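Local coordinates for phosphoenolpyruvate-protein phosphotransferase (Coxiella burnetii, PDB 3TRC) that probably transfers the phosphoryl group of phosphoenolpyruvate to a histidine of a partner protein, the chain here being its GAF domain, at residues L34-C48 against L126-F140. Residues are numbered along the deposited sequence; the frame is centred on the assembly and turned at random.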
loop_
_atom_site.group_PDB
_atom_site.type_symbol
_atom_site.label_atom_id
_atom_site.label_comp_id
_atom_site.label_asym_id
_atom_site.label_seq_id
_atom_site.Cartn_x
_atom_site.Cartn_y
_atom_site.Cartn_z
ATOM N N LEU A 34 9.384 5.120 -9.428
ATOM C CA LEU A 34 8.312 5.312 -10.397
ATOM C C LEU A 34 8.876 5.447 -11.801
ATOM O O LEU A 34 8.408 4.797 -12.734
ATOM C CB LEU A 34 7.452 6.533 -10.054
ATOM C CG LEU A 34 6.358 6.294 -9.017
ATOM C CD1 LEU A 34 5.442 7.500 -8.882
ATOM C CD2 LEU A 34 5.568 5.085 -9.408
ATOM N N CYS A 35 9.889 6.292 -11.952
ATOM C CA CYS A 35 10.485 6.500 -13.267
ATOM C C CYS A 35 11.089 5.216 -13.821
ATOM O O CYS A 35 10.970 4.929 -15.009
ATOM C CB CYS A 35 11.531 7.612 -13.220
ATOM S SG CYS A 35 10.773 9.237 -13.141
ATOM N N GLU A 36 11.741 4.443 -12.960
ATOM C CA GLU A 36 12.358 3.196 -13.389
ATOM C C GLU A 36 11.325 2.148 -13.771
ATOM O O GLU A 36 11.510 1.406 -14.737
ATOM C CB GLU A 36 13.234 2.622 -12.271
ATOM C CG GLU A 36 14.488 3.408 -11.984
ATOM C CD GLU A 36 15.210 2.891 -10.752
ATOM O OE1 GLU A 36 14.544 2.303 -9.874
ATOM O OE2 GLU A 36 16.440 3.072 -10.664
ATOM N N ALA A 37 10.251 2.077 -12.989
ATOM C CA ALA A 37 9.360 0.921 -13.010
ATOM C C ALA A 37 8.151 1.028 -13.941
ATOM O O ALA A 37 7.704 0.019 -14.489
ATOM C CB ALA A 37 8.908 0.575 -11.584
ATOM N N LEU A 38 7.617 2.232 -14.121
ATOM C CA LEU A 38 6.426 2.394 -14.954
ATOM C C LEU A 38 6.625 1.967 -16.416
ATOM O O LEU A 38 5.840 1.172 -16.928
ATOM C CB LEU A 38 5.867 3.817 -14.873
ATOM C CG LEU A 38 5.044 4.138 -13.629
ATOM C CD1 LEU A 38 4.575 5.585 -13.672
ATOM C CD2 LEU A 38 3.856 3.192 -13.516
ATOM N N PRO A 39 7.651 2.507 -17.102
ATOM C CA PRO A 39 8.556 3.584 -16.686
ATOM C C PRO A 39 7.990 4.960 -17.024
ATOM O O PRO A 39 6.971 5.075 -17.705
ATOM C CB PRO A 39 9.796 3.330 -17.539
ATOM C CG PRO A 39 9.234 2.792 -18.818
ATOM C CD PRO A 39 8.040 1.948 -18.411
ATOM N N ALA A 40 8.655 6.002 -16.539
ATOM C CA ALA A 40 8.313 7.369 -16.895
ATOM C C ALA A 40 9.606 8.169 -16.960
ATOM O O ALA A 40 10.642 7.713 -16.492
ATOM C CB ALA A 40 7.356 7.975 -15.871
ATOM N N ASP A 41 9.551 9.367 -17.530
ATOM C CA ASP A 41 10.772 10.152 -17.713
ATOM C C ASP A 41 11.038 11.178 -16.619
ATOM O O ASP A 41 12.186 11.559 -16.394
ATOM C CB ASP A 41 10.785 10.805 -19.089
ATOM C CG ASP A 41 10.614 9.795 -20.193
ATOM O OD1 ASP A 41 11.406 8.826 -20.241
ATOM O OD2 ASP A 41 9.664 9.938 -20.982
ATOM N N ALA A 42 9.986 11.605 -15.928
ATOM C CA ALA A 42 10.152 12.473 -14.773
ATOM C C ALA A 42 9.071 12.202 -13.737
ATOM O O ALA A 42 7.954 11.818 -14.070
ATOM C CB ALA A 42 10.147 13.949 -15.192
ATOM N N CYS A 43 9.423 12.360 -12.470
ATOM C CA CYS A 43 8.450 12.237 -11.401
ATOM C C CYS A 43 8.849 13.207 -10.310
ATOM O O CYS A 43 10.010 13.256 -9.912
ATOM C CB CYS A 43 8.393 10.806 -10.865
ATOM S SG CYS A 43 7.153 10.562 -9.583
ATOM N N SER A 44 7.881 13.990 -9.853
ATOM C CA SER A 44 8.118 15.011 -8.841
ATOM C C SER A 44 7.064 14.932 -7.751
ATOM O O SER A 44 5.921 14.554 -8.006
ATOM C CB SER A 44 8.097 16.410 -9.476
ATOM O OG SER A 44 9.084 16.507 -10.496
ATOM N N LEU A 45 7.457 15.297 -6.537
ATOM C CA LEU A 45 6.542 15.279 -5.408
ATOM C C LEU A 45 6.572 16.650 -4.750
ATOM O O LEU A 45 7.638 17.153 -4.401
ATOM C CB LEU A 45 6.945 14.180 -4.419
ATOM C CG LEU A 45 5.892 13.773 -3.385
ATOM C CD1 LEU A 45 6.148 12.357 -2.891
ATOM C CD2 LEU A 45 5.855 14.760 -2.231
ATOM N N PHE A 46 5.396 17.259 -4.628
ATOM C CA PHE A 46 5.257 18.576 -4.028
ATOM C C PHE A 46 4.525 18.428 -2.714
ATOM O O PHE A 46 3.622 17.599 -2.589
ATOM C CB PHE A 46 4.432 19.497 -4.933
ATOM C CG PHE A 46 5.115 19.871 -6.219
ATOM C CD1 PHE A 46 5.026 19.055 -7.332
ATOM C CD2 PHE A 46 5.831 21.058 -6.316
ATOM C CE1 PHE A 46 5.647 19.409 -8.525
ATOM C CE2 PHE A 46 6.459 21.414 -7.496
ATOM C CZ PHE A 46 6.366 20.599 -8.602
ATOM N N ILE A 47 4.900 19.240 -1.736
ATOM C CA ILE A 47 4.176 19.261 -0.473
ATOM C C ILE A 47 3.569 20.644 -0.255
ATOM O O ILE A 47 4.188 21.661 -0.572
ATOM C CB ILE A 47 5.089 18.858 0.701
ATOM C CG1 ILE A 47 5.535 17.401 0.532
ATOM C CG2 ILE A 47 4.363 19.018 2.027
ATOM C CD1 ILE A 47 6.214 16.824 1.761
ATOM N N CYS A 48 2.343 20.676 0.266
ATOM C CA CYS A 48 1.671 21.944 0.534
ATOM C C CYS A 48 2.350 22.738 1.639
ATOM O O CYS A 48 2.684 22.195 2.697
ATOM C CB CYS A 48 0.219 21.702 0.936
ATOM S SG CYS A 48 -0.779 20.979 -0.351
ATOM N N LEU A 126 -5.794 17.800 1.638
ATOM C CA LEU A 126 -4.730 17.812 0.630
ATOM C C LEU A 126 -3.374 18.115 1.257
ATOM O O LEU A 126 -3.196 19.155 1.891
ATOM C CB LEU A 126 -5.019 18.845 -0.461
ATOM C CG LEU A 126 -4.005 18.875 -1.606
ATOM C CD1 LEU A 126 -4.198 17.652 -2.496
ATOM C CD2 LEU A 126 -4.116 20.163 -2.415
ATOM N N LEU A 127 -2.412 17.216 1.062
ATOM C CA LEU A 127 -1.084 17.388 1.644
ATOM C C LEU A 127 -0.022 17.672 0.592
ATOM O O LEU A 127 1.056 18.175 0.907
ATOM C CB LEU A 127 -0.670 16.133 2.416
ATOM C CG LEU A 127 -1.559 15.740 3.591
ATOM C CD1 LEU A 127 -0.942 14.567 4.344
ATOM C CD2 LEU A 127 -1.778 16.932 4.519
ATOM N N GLY A 128 -0.307 17.311 -0.649
ATOM C CA GLY A 128 0.672 17.505 -1.696
ATOM C C GLY A 128 0.187 17.001 -3.031
ATOM O O GLY A 128 -0.993 16.675 -3.196
ATOM N N ILE A 129 1.108 16.940 -3.987
ATOM C CA ILE A 129 0.798 16.496 -5.338
ATOM C C ILE A 129 1.921 15.632 -5.876
ATOM O O ILE A 129 3.098 15.956 -5.715
ATOM C CB ILE A 129 0.640 17.682 -6.301
ATOM C CG1 ILE A 129 -0.253 18.767 -5.694
ATOM C CG2 ILE A 129 0.099 17.198 -7.645
ATOM C CD1 ILE A 129 -1.728 18.439 -5.735
ATOM N N LEU A 130 1.552 14.533 -6.527
ATOM C CA LEU A 130 2.516 13.675 -7.210
ATOM C C LEU A 130 2.363 13.893 -8.711
ATOM O O LEU A 130 1.262 13.799 -9.246
ATOM C CB LEU A 130 2.257 12.209 -6.848
ATOM C CG LEU A 130 3.086 11.133 -7.553
ATOM C CD1 LEU A 130 4.522 11.207 -7.071
ATOM C CD2 LEU A 130 2.505 9.743 -7.293
ATOM N N VAL A 131 3.467 14.200 -9.387
ATOM C CA VAL A 131 3.415 14.542 -10.807
ATOM C C VAL A 131 4.324 13.617 -11.599
ATOM O O VAL A 131 5.532 13.581 -11.369
ATOM C CB VAL A 131 3.843 15.998 -11.082
ATOM C CG1 VAL A 131 3.824 16.277 -12.589
ATOM C CG2 VAL A 131 2.942 16.983 -10.348
ATOM N N ILE A 132 3.735 12.883 -12.539
ATOM C CA ILE A 132 4.479 11.948 -13.370
ATOM C C ILE A 132 4.416 12.431 -14.822
ATOM O O ILE A 132 3.356 12.792 -15.314
ATOM C CB ILE A 132 3.910 10.510 -13.263
ATOM C CG1 ILE A 132 3.798 10.068 -11.797
ATOM C CG2 ILE A 132 4.787 9.536 -14.032
ATOM C CD1 ILE A 132 2.426 10.311 -11.180
ATOM N N GLN A 133 5.560 12.465 -15.494
ATOM C CA GLN A 133 5.604 12.998 -16.851
ATOM C C GLN A 133 6.393 12.084 -17.765
ATOM O O GLN A 133 7.252 11.334 -17.318
ATOM C CB GLN A 133 6.228 14.395 -16.854
ATOM C CG GLN A 133 5.562 15.366 -15.877
ATOM C CD GLN A 133 6.232 16.729 -15.854
ATOM O OE1 GLN A 133 7.095 17.002 -15.011
ATOM N NE2 GLN A 133 5.838 17.595 -16.781
ATOM N N GLN A 134 6.082 12.134 -19.053
ATOM C CA GLN A 134 6.865 11.390 -20.025
ATOM C C GLN A 134 6.988 12.176 -21.318
ATOM O O GLN A 134 6.176 13.053 -21.608
ATOM C CB GLN A 134 6.280 9.994 -20.271
ATOM C CG GLN A 134 4.824 9.975 -20.672
ATOM C CD GLN A 134 4.203 8.598 -20.505
ATOM O OE1 GLN A 134 4.857 7.659 -20.050
ATOM N NE2 GLN A 134 2.938 8.474 -20.879
ATOM N N LEU A 135 8.029 11.862 -22.077
ATOM C CA LEU A 135 8.290 12.529 -23.342
ATOM C C LEU A 135 7.247 12.178 -24.401
ATOM O O LEU A 135 6.890 13.022 -25.224
ATOM C CB LEU A 135 9.691 12.161 -23.834
ATOM C CG LEU A 135 10.842 12.587 -22.917
ATOM C CD1 LEU A 135 12.121 11.834 -23.260
ATOM C CD2 LEU A 135 11.060 14.095 -22.978
ATOM N N GLU A 136 6.761 10.937 -24.386
ATOM C CA GLU A 136 5.764 10.512 -25.359
ATOM C C GLU A 136 4.474 11.269 -25.107
ATOM O O GLU A 136 4.136 11.568 -23.957
ATOM C CB GLU A 136 5.494 9.007 -25.249
ATOM C CG GLU A 136 6.674 8.120 -25.611
ATOM C CD GLU A 136 6.774 7.853 -27.099
ATOM O OE1 GLU A 136 5.769 8.061 -27.813
ATOM O OE2 GLU A 136 7.858 7.432 -27.557
ATOM N N SER A 137 3.754 11.583 -26.177
ATOM C CA SER A 137 2.449 12.217 -26.038
ATOM C C SER A 137 1.379 11.148 -25.820
ATOM O O SER A 137 0.471 10.976 -26.634
ATOM C CB SER A 137 2.123 13.081 -27.262
ATOM O OG SER A 137 3.007 14.189 -27.346
ATOM N N HIS A 138 1.513 10.422 -24.715
ATOM C CA HIS A 138 0.588 9.357 -24.355
ATOM C C HIS A 138 0.066 9.640 -22.972
ATOM O O HIS A 138 0.834 10.009 -22.084
ATOM C CB HIS A 138 1.316 8.013 -24.279
ATOM C CG HIS A 138 1.805 7.507 -25.596
ATOM N ND1 HIS A 138 2.499 6.323 -25.724
ATOM C CD2 HIS A 138 1.702 8.022 -26.844
ATOM C CE1 HIS A 138 2.804 6.131 -26.995
ATOM N NE2 HIS A 138 2.337 7.149 -27.694
ATOM N N HIS A 139 -1.223 9.440 -22.756
ATOM C CA HIS A 139 -1.703 9.472 -21.387
ATOM C C HIS A 139 -1.239 8.203 -20.670
ATOM O O HIS A 139 -0.612 7.329 -21.273
ATOM C CB HIS A 139 -3.221 9.630 -21.329
ATOM C CG HIS A 139 -3.976 8.421 -21.776
ATOM N ND1 HIS A 139 -4.307 8.193 -23.094
ATOM C CD2 HIS A 139 -4.477 7.376 -21.075
ATOM C CE1 HIS A 139 -4.977 7.058 -23.187
ATOM N NE2 HIS A 139 -5.093 6.542 -21.977
ATOM N N PHE A 140 -1.524 8.121 -19.378
ATOM C CA PHE A 140 -1.133 6.962 -18.589
ATOM C C PHE A 140 -2.266 5.948 -18.518
ATOM O O PHE A 140 -3.422 6.307 -18.297
ATOM C CB PHE A 140 -0.662 7.392 -17.193
ATOM C CG PHE A 140 0.660 8.114 -17.208
ATOM C CD1 PHE A 140 1.829 7.454 -16.865
ATOM C CD2 PHE A 140 0.733 9.446 -17.599
ATOM C CE1 PHE A 140 3.050 8.109 -16.898
ATOM C CE2 PHE A 140 1.945 10.109 -17.625
ATOM C CZ PHE A 140 3.106 9.439 -17.277
HETATM O O HOH W 1 8.367 8.655 -23.034
HETATM O O HOH W 2 7.660 15.568 -12.682
#
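In one of its two conformers, Leu34 on the last turn of helix 23-37 meets Leu130 tip to tip (CD1 to CD2 4.0 Å), packing helix against the central antiparallel sheet of the GAF fold. Leu38 crosses Ile132 at about a right angle, and Ala40 CB presses on Ile132 CG2 at 3.5 Å. Strand 42-48 then runs antiparallel beside strand 126-134, entering through a classic beta bulge: Asp41 N and Ala42 N both donate to Gln133 O, the first in the carbonyl plane, the second 38° out of it. Asp41, with CG beside its backbone N (chi1 -55°), turns OD2 to Leu135 N, which binds the anti lone pair at 2.8 Å; a water links the same oxygen to Glu136 N. Cys43, in one of two conformers, puts SG 3.7 Å from Leu130 CD1; its disulfide with Cys35, known for this protein, is open in this conformer. Ser44 OG bonds to Thr60 OG1 of strand 54-61 and to a water that also reaches Gln133 OE1. Reciprocal backbone bonds pair Ser44 with Val131 and Phe46 with Ile129, whose O lies at the Phe46 ring edge. Cys48 N donates nearly straight to Leu127 O at 2.9 Å, from above that carbonyl's plane.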